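Local atomic coordinates of Alpha/beta hydrolase (Legionella pneumophila subsp. pneumophila str. Philadelphia 1, PDB entry 4EZI), a protein that is of unknown function but adopts the alpha/beta hydrolase fold and may act as a lipase-like serine hydrolase. Residues M29-L35 / H355-K360; R84-N88 / M255-V261; Y235-E241 / D289-L295. One frame throughout, in Å; residues are numbered along the deposited sequence. Where two conformers were deposited one is given.

Contact 1: residues M29-L35 / H355-K360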
loop_
_atom_site.group_PDB
_atom_site.type_symbol
_atom_site.label_atom_id
_atom_site.label_comp_id
_atom_site.label_asym_id
_atom_site.label_seq_id
_atom_site.Cartn_x
_atom_site.Cartn_y
_atom_site.Cartn_z
HETATM N N MSE A 29 12.099 13.708 -9.015
HETATM C CA MSE A 29 11.847 13.361 -7.602
HETATM C C MSE A 29 13.138 13.060 -6.851
HETATM O O MSE A 29 13.409 11.941 -6.429
HETATM C CB MSE A 29 10.844 12.206 -7.531
HETATM C CG MSE A 29 9.478 12.558 -8.163
HETATM SE SE MSE A 29 8.095 11.241 -7.840
HETATM C CE MSE A 29 7.879 11.561 -5.945
ATOM N N PRO A 30 13.939 14.113 -6.628
ATOM C CA PRO A 30 15.075 13.931 -5.731
ATOM C C PRO A 30 14.626 13.332 -4.377
ATOM O O PRO A 30 13.573 13.716 -3.848
ATOM C CB PRO A 30 15.623 15.349 -5.537
ATOM C CG PRO A 30 14.922 16.185 -6.462
ATOM C CD PRO A 30 13.740 15.515 -7.019
ATOM N N PRO A 31 15.421 12.420 -3.790
ATOM C CA PRO A 31 16.781 12.040 -4.117
ATOM C C PRO A 31 16.885 10.824 -5.057
ATOM O O PRO A 31 17.950 10.236 -5.192
ATOM C CB PRO A 31 17.351 11.694 -2.741
ATOM C CG PRO A 31 16.203 11.050 -2.055
ATOM C CD PRO A 31 15.019 11.878 -2.476
ATOM N N LEU A 32 15.785 10.460 -5.718
ATOM C CA LEU A 32 15.766 9.295 -6.610
ATOM C C LEU A 32 16.555 9.554 -7.892
ATOM O O LEU A 32 16.910 8.623 -8.611
ATOM C CB LEU A 32 14.328 8.882 -6.907
ATOM C CG LEU A 32 13.633 8.311 -5.670
ATOM C CD1 LEU A 32 12.127 8.318 -5.894
ATOM C CD2 LEU A 32 14.169 6.932 -5.252
ATOM N N ASP A 33 16.821 10.819 -8.165
ATOM C CA ASP A 33 17.624 11.213 -9.301
ATOM C C ASP A 33 19.066 10.685 -9.201
ATOM O O ASP A 33 19.788 10.677 -10.193
ATOM C CB ASP A 33 17.579 12.741 -9.470
ATOM C CG ASP A 33 18.163 13.501 -8.278
ATOM O OD1 ASP A 33 18.078 13.023 -7.128
ATOM O OD2 ASP A 33 18.716 14.614 -8.514
ATOM N N THR A 34 19.476 10.239 -8.016
ATOM C CA THR A 34 20.799 9.680 -7.809
ATOM C C THR A 34 20.894 8.197 -8.207
ATOM O O THR A 34 21.990 7.630 -8.219
ATOM C CB THR A 34 21.275 9.854 -6.339
ATOM O OG1 THR A 34 20.465 9.080 -5.463
ATOM C CG2 THR A 34 21.245 11.310 -5.907
ATOM N N LEU A 35 19.771 7.558 -8.518
ATOM C CA LEU A 35 19.791 6.159 -8.964
ATOM C C LEU A 35 20.235 6.097 -10.416
ATOM O O LEU A 35 19.914 6.975 -11.208
ATOM C CB LEU A 35 18.401 5.540 -8.810
ATOM C CG LEU A 35 17.887 5.399 -7.371
ATOM C CD1 LEU A 35 16.451 4.851 -7.384
ATOM C CD2 LEU A 35 18.754 4.455 -6.571
ATOM N N HIS A 355 8.061 11.301 0.568
ATOM C CA HIS A 355 7.860 10.073 -0.185
ATOM C C HIS A 355 9.084 9.638 -1.009
ATOM O O HIS A 355 9.503 8.486 -0.890
ATOM C CB HIS A 355 6.595 10.211 -1.011
ATOM C CG HIS A 355 6.262 9.014 -1.833
ATOM N ND1 HIS A 355 6.252 7.732 -1.329
ATOM C CD2 HIS A 355 5.873 8.916 -3.126
ATOM C CE1 HIS A 355 5.853 6.896 -2.273
ATOM N NE2 HIS A 355 5.621 7.588 -3.376
ATOM N N PRO A 356 9.684 10.523 -1.829
ATOM C CA PRO A 356 10.827 10.028 -2.621
ATOM C C PRO A 356 12.044 9.658 -1.767
ATOM O O PRO A 356 12.827 8.778 -2.148
ATOM C CB PRO A 356 11.130 11.179 -3.583
ATOM C CG PRO A 356 10.510 12.381 -2.970
ATOM C CD PRO A 356 9.308 11.893 -2.203
ATOM N N PHE A 357 12.199 10.316 -0.616
ATOM C CA PHE A 357 13.257 9.961 0.325
ATOM C C PHE A 357 13.023 8.570 0.905
ATOM O O PHE A 357 13.953 7.765 1.033
ATOM C CB PHE A 357 13.353 10.995 1.457
ATOM C CG PHE A 357 13.752 12.377 1.002
ATOM C CD1 PHE A 357 12.808 13.242 0.509
ATOM C CD2 PHE A 357 15.076 12.818 1.064
ATOM C CE1 PHE A 357 13.145 14.497 0.059
ATOM C CE2 PHE A 357 15.416 14.093 0.611
ATOM C CZ PHE A 357 14.454 14.918 0.107
ATOM N N VAL A 358 11.780 8.275 1.260
ATOM C CA VAL A 358 11.403 6.960 1.757
ATOM C C VAL A 358 11.605 5.897 0.669
ATOM O O VAL A 358 12.154 4.817 0.965
ATOM C CB VAL A 358 9.977 6.965 2.313
ATOM C CG1 VAL A 358 9.490 5.545 2.593
ATOM C CG2 VAL A 358 9.911 7.843 3.573
ATOM N N LEU A 359 11.186 6.182 -0.567
ATOM C CA LEU A 359 11.415 5.222 -1.651
ATOM C C LEU A 359 12.906 4.886 -1.798
ATOM O O LEU A 359 13.276 3.730 -2.020
ATOM C CB LEU A 359 10.781 5.734 -2.955
ATOM C CG LEU A 359 10.855 4.890 -4.242
ATOM C CD1 LEU A 359 10.409 3.471 -4.039
ATOM C CD2 LEU A 359 10.039 5.553 -5.358
ATOM N N LYS A 360 13.751 5.908 -1.718
ATOM C CA LYS A 360 15.205 5.695 -1.836
ATOM C C LYS A 360 15.709 4.771 -0.730
ATOM O O LYS A 360 16.495 3.852 -0.990
ATOM C CB LYS A 360 15.931 7.044 -1.810
ATOM C CG LYS A 360 17.445 6.974 -1.934
ATOM C CD LYS A 360 17.936 6.207 -3.118
ATOM C CE LYS A 360 19.445 6.471 -3.402
ATOM N NZ LYS A 360 20.233 6.731 -2.153
#
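Pro31 CD sits over the centre of one face of the Phe357 ring, 3.6 Å from the centroid and 10° off the ring normal, a CH-pi contact. A proline suits this place because its CD carbon, bonded to nitrogen, carries slightly polarised hydrogens, and because the cis peptide before Pro31 bends the loop sharply. Near the same ring, Pro30 O approaches Phe357 CE1 obliquely. The other flat group, the His355 imidazole, is approached loosely and at a slant by CE of Met29, a selenomethionine. In the conformer described, that methyl also packs on Pro356.

Leu32 CD1 lies 3.8 Å from Pro356 CB, and Leu32 CD2 lies against Lys360 N and CB. With CG anti to the backbone N (chi1 -180°), Lys360 also sets CB on Pro31 CG; its CE lies 3.5 Å from Thr34 OG1 and beside Leu35 CD2, and its ammonium reaches Asp364 in a salt bridge.

Pro356 and its neighbours form the first turn of helix 355-370, against which the loop between helix 19-27 and strand 41-51 is laid. Helix 99-108 also packs here: Ile100 meets Met29 and Leu32, and Tyr101 OH is hydrogen-bonded to His355 NE2.

Contact 2: residues R84-N88 / M255-V261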
loop_
_atom_site.group_PDB
_atom_site.type_symbol
_atom_site.label_atom_id
_atom_site.label_comp_id
_atom_site.label_asym_id
_atom_site.label_seq_id
_atom_site.Cartn_x
_atom_site.Cartn_y
_atom_site.Cartn_z
ATOM N N ARG A 84 -5.750 5.673 -2.944
ATOM C CA ARG A 84 -6.272 6.152 -4.200
ATOM C C ARG A 84 -7.783 6.197 -4.096
ATOM O O ARG A 84 -8.418 5.210 -3.730
ATOM C CB ARG A 84 -5.838 5.254 -5.365
ATOM C CG ARG A 84 -4.330 5.114 -5.475
ATOM C CD ARG A 84 -3.608 6.376 -5.887
ATOM N NE ARG A 84 -2.143 6.244 -5.729
ATOM C CZ ARG A 84 -1.329 5.542 -6.510
ATOM N NH1 ARG A 84 -1.757 4.871 -7.567
ATOM N NH2 ARG A 84 -0.031 5.492 -6.208
ATOM N N PHE A 85 -8.329 7.359 -4.413
ATOM C CA PHE A 85 -9.762 7.601 -4.405
ATOM C C PHE A 85 -10.399 7.435 -5.793
ATOM O O PHE A 85 -11.635 7.424 -5.897
ATOM C CB PHE A 85 -10.052 9.054 -3.971
ATOM C CG PHE A 85 -9.590 9.400 -2.582
ATOM C CD1 PHE A 85 -10.352 9.102 -1.490
ATOM C CD2 PHE A 85 -8.397 10.058 -2.392
ATOM C CE1 PHE A 85 -9.895 9.446 -0.213
ATOM C CE2 PHE A 85 -7.957 10.421 -1.119
ATOM C CZ PHE A 85 -8.696 10.107 -0.047
ATOM N N GLU A 86 -9.568 7.405 -6.830
ATOM C CA GLU A 86 -9.974 7.288 -8.221
ATOM C C GLU A 86 -9.712 5.883 -8.719
ATOM O O GLU A 86 -8.588 5.342 -8.601
ATOM C CB GLU A 86 -9.198 8.270 -9.076
ATOM C CG GLU A 86 -9.328 9.723 -8.636
ATOM C CD GLU A 86 -8.361 10.647 -9.346
ATOM O OE1 GLU A 86 -8.179 10.501 -10.573
ATOM O OE2 GLU A 86 -7.789 11.538 -8.669
ATOM N N ARG A 87 -10.733 5.285 -9.319
ATOM C CA ARG A 87 -10.659 3.907 -9.809
ATOM C C ARG A 87 -9.447 3.681 -10.718
ATOM O O ARG A 87 -8.775 2.661 -10.649
ATOM C CB ARG A 87 -11.960 3.535 -10.573
ATOM C CG ARG A 87 -11.835 2.249 -11.346
ATOM C CD ARG A 87 -13.145 1.794 -11.918
ATOM N NE ARG A 87 -14.092 1.343 -10.921
ATOM C CZ ARG A 87 -14.048 0.158 -10.329
ATOM N NH1 ARG A 87 -13.088 -0.733 -10.588
ATOM N NH2 ARG A 87 -15.001 -0.144 -9.466
ATOM N N ASN A 88 -9.224 4.634 -11.621
ATOM C CA ASN A 88 -8.235 4.456 -12.663
ATOM C C ASN A 88 -6.840 4.974 -12.309
ATOM O O ASN A 88 -5.909 4.784 -13.095
ATOM C CB ASN A 88 -8.732 5.061 -13.981
ATOM C CG ASN A 88 -9.855 4.244 -14.562
ATOM O OD1 ASN A 88 -9.643 3.155 -15.077
ATOM N ND2 ASN A 88 -11.090 4.759 -14.457
HETATM N N MSE A 255 -16.887 9.383 -3.271
HETATM C CA MSE A 255 -16.135 8.147 -3.283
HETATM C C MSE A 255 -16.516 7.192 -4.393
HETATM O O MSE A 255 -16.194 6.025 -4.309
HETATM C CB MSE A 255 -16.216 7.441 -1.909
HETATM C CG MSE A 255 -15.777 8.291 -0.733
HETATM SE SE MSE A 255 -13.932 8.699 -0.776
HETATM C CE MSE A 255 -13.954 10.291 0.396
ATOM N N ASP A 256 -17.106 7.710 -5.469
ATOM C CA ASP A 256 -17.587 6.867 -6.561
ATOM C C ASP A 256 -16.487 6.355 -7.480
ATOM O O ASP A 256 -16.774 5.546 -8.353
ATOM C CB ASP A 256 -18.688 7.591 -7.345
ATOM C CG ASP A 256 -18.195 8.798 -8.136
ATOM O OD1 ASP A 256 -17.006 9.177 -8.069
ATOM O OD2 ASP A 256 -19.066 9.432 -8.818
ATOM N N GLY A 257 -15.255 6.808 -7.301
ATOM C CA GLY A 257 -14.130 6.413 -8.119
ATOM C C GLY A 257 -13.832 7.338 -9.286
ATOM O O GLY A 257 -12.858 7.111 -10.007
ATOM N N TYR A 258 -14.648 8.397 -9.449
ATOM C CA TYR A 258 -14.562 9.298 -10.601
ATOM C C TYR A 258 -14.467 10.757 -10.188
ATOM O O TYR A 258 -14.660 11.642 -10.998
ATOM C CB TYR A 258 -15.741 9.054 -11.561
ATOM C CG TYR A 258 -15.673 7.662 -12.104
ATOM C CD1 TYR A 258 -14.777 7.343 -13.117
ATOM C CD2 TYR A 258 -16.422 6.634 -11.553
ATOM C CE1 TYR A 258 -14.649 6.062 -13.588
ATOM C CE2 TYR A 258 -16.293 5.333 -12.031
ATOM C CZ TYR A 258 -15.413 5.060 -13.057
ATOM O OH TYR A 258 -15.284 3.774 -13.550
ATOM N N HIS A 259 -14.158 11.006 -8.919
ATOM C CA HIS A 259 -13.849 12.362 -8.464
ATOM C C HIS A 259 -12.370 12.483 -8.251
ATOM O O HIS A 259 -11.763 11.682 -7.530
ATOM C CB HIS A 259 -14.589 12.694 -7.158
ATOM C CG HIS A 259 -16.048 12.934 -7.341
ATOM N ND1 HIS A 259 -16.937 11.938 -7.690
ATOM C CD2 HIS A 259 -16.776 14.071 -7.204
ATOM C CE1 HIS A 259 -18.148 12.461 -7.778
ATOM N NE2 HIS A 259 -18.079 13.748 -7.480
ATOM N N ALA A 260 -11.775 13.501 -8.861
ATOM C CA ALA A 260 -10.364 13.778 -8.679
ATOM C C ALA A 260 -10.097 14.064 -7.192
ATOM O O ALA A 260 -10.894 14.706 -6.499
ATOM C CB ALA A 260 -9.895 14.974 -9.531
ATOM N N VAL A 261 -8.965 13.594 -6.703
ATOM C CA VAL A 261 -8.655 13.759 -5.309
ATOM C C VAL A 261 -8.694 15.247 -4.861
ATOM O O VAL A 261 -9.193 15.552 -3.783
ATOM C CB VAL A 261 -7.338 13.057 -4.924
ATOM C CG1 VAL A 261 -6.172 13.596 -5.738
ATOM C CG2 VAL A 261 -7.107 13.242 -3.456
HETATM O O HOH W 1 -13.939 9.109 -6.342
HETATM O O HOH W 2 -13.295 5.749 -4.100
HETATM O O HOH W 3 -15.513 3.225 -9.131
HETATM O O HOH W 4 -11.079 6.891 -12.276
HETATM O O HOH W 5 -13.621 3.587 -15.661
#
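Phe85, Glu86 and Gly257 bring together the loop between strand 74-80 and helix 99-108 and the loop between helices 247-254 and 261-267. The Phe85 ring reaches between two side chains. At its edge lies the selenium of Met255, with SE 3.7 Å from Phe85 CD1, a Met-aromatic contact in which the two side chains lie side by side, pointing the same way. Val261 crosses at about a right angle, its CG2 3.6 Å from Phe85 CD2. Tyr224, whose ring meets that of Phe85, and Ile264 also pack here.

Glu86 stretches out beyond CG (chi2 170°), which carries its carboxylate to the start of helix 261-267, where Ala260 is at the N-cap position. There Val261 N donates to Glu86 OE2 at 3.1 Å, from above the carboxylate plane. Gly257 CA comes within 4.2 Å of Glu86 CA; a CB here would be jammed against the preceding carbonyl O and tight against Arg87 CB. The Gly257 carbonyl receives Arg87 N on a lone pair, 2.9 Å from N to Gly257 O. Asp256 OD1 shapes the bend, accepting from Tyr258 N in an Asx turn and from His259 ND1 on the opposite face.

One water links Phe85 O to Gly257 N and His259 N, another joins Arg87 NE to Asp256 O. Arg87 NH1 and NH2 go to the carbonyls of Gly122, Asn124 and Leu126. The chemistry thus implies an apolar contact at Phe85 beside a polar, water-bridged one at Gly257 and Arg87, and the negative carboxylate at the helix start would probably be favoured by the helix dipole.

Contact 3: residues Y235-E241 / D289-L295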
loop_
_atom_site.group_PDB
_atom_site.type_symbol
_atom_site.label_atom_id
_atom_site.label_comp_id
_atom_site.label_asym_id
_atom_site.label_seq_id
_atom_site.Cartn_x
_atom_site.Cartn_y
_atom_site.Cartn_z
ATOM N N TYR A 235 -21.075 -2.442 10.569
ATOM C CA TYR A 235 -20.867 -2.479 12.013
ATOM C C TYR A 235 -21.751 -1.486 12.767
ATOM O O TYR A 235 -21.980 -1.660 13.965
ATOM C CB TYR A 235 -19.397 -2.230 12.380
ATOM C CG TYR A 235 -18.416 -3.299 11.950
ATOM C CD1 TYR A 235 -18.714 -4.669 12.061
ATOM C CD2 TYR A 235 -17.175 -2.950 11.436
ATOM C CE1 TYR A 235 -17.780 -5.653 11.696
ATOM C CE2 TYR A 235 -16.245 -3.921 11.046
ATOM C CZ TYR A 235 -16.566 -5.265 11.169
ATOM O OH TYR A 235 -15.677 -6.230 10.782
ATOM N N TRP A 236 -22.232 -0.454 12.081
ATOM C CA TRP A 236 -23.110 0.546 12.669
ATOM C C TRP A 236 -24.521 0.405 12.082
ATOM O O TRP A 236 -24.745 -0.383 11.159
ATOM C CB TRP A 236 -22.533 1.970 12.478
ATOM C CG TRP A 236 -21.221 2.099 13.207
ATOM C CD1 TRP A 236 -21.064 2.436 14.535
ATOM C CD2 TRP A 236 -19.907 1.825 12.710
ATOM N NE1 TRP A 236 -19.743 2.385 14.881
ATOM C CE2 TRP A 236 -19.010 2.015 13.783
ATOM C CE3 TRP A 236 -19.396 1.449 11.459
ATOM C CZ2 TRP A 236 -17.629 1.856 13.636
ATOM C CZ3 TRP A 236 -18.034 1.311 11.316
ATOM C CH2 TRP A 236 -17.168 1.502 12.399
ATOM N N SER A 237 -25.476 1.157 12.624
ATOM C CA SER A 237 -26.873 0.978 12.227
ATOM C C SER A 237 -27.108 1.424 10.795
ATOM O O SER A 237 -27.962 0.896 10.115
ATOM C CB SER A 237 -27.814 1.694 13.183
ATOM O OG SER A 237 -27.501 3.072 13.290
ATOM N N GLY A 238 -26.366 2.438 10.358
ATOM C CA GLY A 238 -26.472 2.975 9.023
ATOM C C GLY A 238 -25.501 4.134 8.872
ATOM O O GLY A 238 -24.829 4.524 9.824
ATOM N N PHE A 239 -25.476 4.711 7.679
ATOM C CA PHE A 239 -24.558 5.773 7.397
ATOM C C PHE A 239 -24.877 7.039 8.181
ATOM O O PHE A 239 -23.988 7.868 8.369
ATOM C CB PHE A 239 -24.500 6.071 5.897
ATOM C CG PHE A 239 -23.937 4.936 5.068
ATOM C CD1 PHE A 239 -22.598 4.632 5.092
ATOM C CD2 PHE A 239 -24.755 4.184 4.263
ATOM C CE1 PHE A 239 -22.090 3.599 4.341
ATOM C CE2 PHE A 239 -24.243 3.143 3.483
ATOM C CZ PHE A 239 -22.923 2.852 3.533
ATOM N N ASP A 240 -26.129 7.227 8.578
ATOM C CA ASP A 240 -26.538 8.447 9.272
ATOM C C ASP A 240 -26.198 8.446 10.749
ATOM O O ASP A 240 -26.198 9.491 11.382
ATOM C CB ASP A 240 -28.021 8.706 9.045
ATOM C CG ASP A 240 -28.392 8.522 7.597
ATOM O OD1 ASP A 240 -27.734 9.177 6.770
ATOM O OD2 ASP A 240 -29.272 7.689 7.303
ATOM N N GLU A 241 -25.877 7.284 11.299
ATOM C CA GLU A 241 -25.296 7.205 12.634
ATOM C C GLU A 241 -23.867 7.768 12.598
ATOM O O GLU A 241 -23.406 8.371 13.566
ATOM C CB GLU A 241 -25.273 5.747 13.123
ATOM C CG GLU A 241 -24.601 5.628 14.485
ATOM C CD GLU A 241 -24.548 4.233 15.110
ATOM O OE1 GLU A 241 -25.197 3.285 14.601
ATOM O OE2 GLU A 241 -23.870 4.124 16.174
ATOM N N ASP A 289 -16.721 3.132 21.289
ATOM C CA ASP A 289 -17.552 2.637 20.209
ATOM C C ASP A 289 -17.781 1.164 20.450
ATOM O O ASP A 289 -16.859 0.441 20.853
ATOM C CB ASP A 289 -16.877 2.862 18.863
ATOM C CG ASP A 289 -17.740 2.452 17.696
ATOM O OD1 ASP A 289 -17.770 1.249 17.353
ATOM O OD2 ASP A 289 -18.404 3.345 17.128
ATOM N N ARG A 290 -19.005 0.706 20.242
ATOM C CA ARG A 290 -19.353 -0.687 20.506
ATOM C C ARG A 290 -18.584 -1.691 19.659
ATOM O O ARG A 290 -18.549 -2.876 19.987
ATOM C CB ARG A 290 -20.860 -0.908 20.360
ATOM C CG ARG A 290 -21.373 -0.722 18.949
ATOM C CD ARG A 290 -22.860 -0.702 18.958
ATOM N NE ARG A 290 -23.498 -0.481 17.658
ATOM C CZ ARG A 290 -23.774 0.715 17.129
ATOM N NH1 ARG A 290 -23.338 1.828 17.694
ATOM N NH2 ARG A 290 -24.471 0.781 15.998
ATOM N N ASN A 291 -17.962 -1.212 18.583
ATOM C CA ASN A 291 -17.174 -2.063 17.676
ATOM C C ASN A 291 -15.672 -1.984 17.900
ATOM O O ASN A 291 -14.898 -2.486 17.076
ATOM C CB ASN A 291 -17.513 -1.683 16.236
ATOM C CG ASN A 291 -18.974 -1.871 15.948
ATOM O OD1 ASN A 291 -19.459 -3.007 15.954
ATOM N ND2 ASN A 291 -19.690 -0.777 15.709
ATOM N N THR A 292 -15.257 -1.376 19.007
ATOM C CA THR A 292 -13.843 -1.145 19.207
ATOM C C THR A 292 -12.996 -2.420 19.098
ATOM O O THR A 292 -11.915 -2.393 18.509
ATOM C CB THR A 292 -13.620 -0.406 20.538
ATOM O OG1 THR A 292 -14.223 0.903 20.470
ATOM C CG2 THR A 292 -12.158 -0.243 20.819
ATOM N N GLU A 293 -13.462 -3.537 19.649
ATOM C CA GLU A 293 -12.647 -4.745 19.585
ATOM C C GLU A 293 -12.400 -5.251 18.150
ATOM O O GLU A 293 -11.267 -5.560 17.782
ATOM C CB GLU A 293 -13.185 -5.816 20.520
ATOM C CG GLU A 293 -13.012 -5.453 22.022
ATOM C CD GLU A 293 -11.605 -4.945 22.401
ATOM O OE1 GLU A 293 -10.601 -5.567 21.986
ATOM O OE2 GLU A 293 -11.502 -3.913 23.113
ATOM N N ILE A 294 -13.434 -5.275 17.319
ATOM C CA ILE A 294 -13.282 -5.697 15.932
ATOM C C ILE A 294 -12.460 -4.676 15.117
ATOM O O ILE A 294 -11.722 -5.053 14.189
ATOM C CB ILE A 294 -14.671 -6.014 15.294
ATOM C CG1 ILE A 294 -14.521 -6.829 14.000
ATOM C CG2 ILE A 294 -15.487 -4.755 15.096
ATOM C CD1 ILE A 294 -13.932 -8.222 14.227
ATOM N N LEU A 295 -12.575 -3.394 15.457
ATOM C CA LEU A 295 -11.788 -2.349 14.820
ATOM C C LEU A 295 -10.304 -2.540 15.117
ATOM O O LEU A 295 -9.451 -2.369 14.235
ATOM C CB LEU A 295 -12.273 -0.968 15.238
ATOM C CG LEU A 295 -13.660 -0.604 14.703
ATOM C CD1 LEU A 295 -14.285 0.593 15.419
ATOM C CD2 LEU A 295 -13.608 -0.348 13.207
HETATM O O HOH W 6 -21.905 -4.126 15.434
#
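Asn291 can be followed atom by atom between Tyr235 and Trp236. Its bond from CA to CB points toward the other segment, and CG comes 3.6 Å from Tyr235 CB. A water lies within hydrogen-bonding distance of both Asn291 OD1 and Tyr235 O. ND2 donates to Tyr235 O at 3.0 Å, from above the carbonyl plane, and weakly to Asp289 OD1; it also lies over one face of the Trp236 indole, offset toward the rim, with amide and ring planes 80° apart. A small amide suits this slot, offering donor and acceptor at once.

At the indole edge, Trp236 NE1 donates to the syn lone pair of Asp289 OD2 at 2.8 Å. The extended Arg290 chain ends in a bidentate salt bridge, NH1 to Glu241 OE2 at 2.8 Å and NH2 to OE1 at 3.0 Å. Ser237 N and OG also bond Glu241 OE1, fixing the carboxylate. In the conformer described, Ile294 CG2 lies over one face of the Tyr235 ring, a CH-pi contact.

Leu229 of helix 218-233 touches Tyr235 and Leu295, and Phe280 of helix 278-285 meets the indole edge-to-face. Asn291, N-cap of helix 292-299 but without a side-chain capping bond, gives its N to Asp289 OD1, an Asx turn within the type I turn 289-292.

Contacts 1 and 3 are partly buried and lie on opposite sides of the chain's centre, their own centres about 40 Å apart; contact 2 is a surface contact. Contact 1 joins a loop near the N-terminus to the C-terminal helix and is essentially apolar, whereas contact 3 combines aromatic packing with a salt bridge among the helices inserted between strands 193-197 and 310-314. Contact 2 ties that helical region to the loop after strand 74-80, through an aromatic side chain, a carboxylate, and backbone and water bonds. Helix 99-108 packs against contact 1, while contact 2 uses the loop that leads into it; contacts 2 and 3 share helix 218-233 as a neighbour.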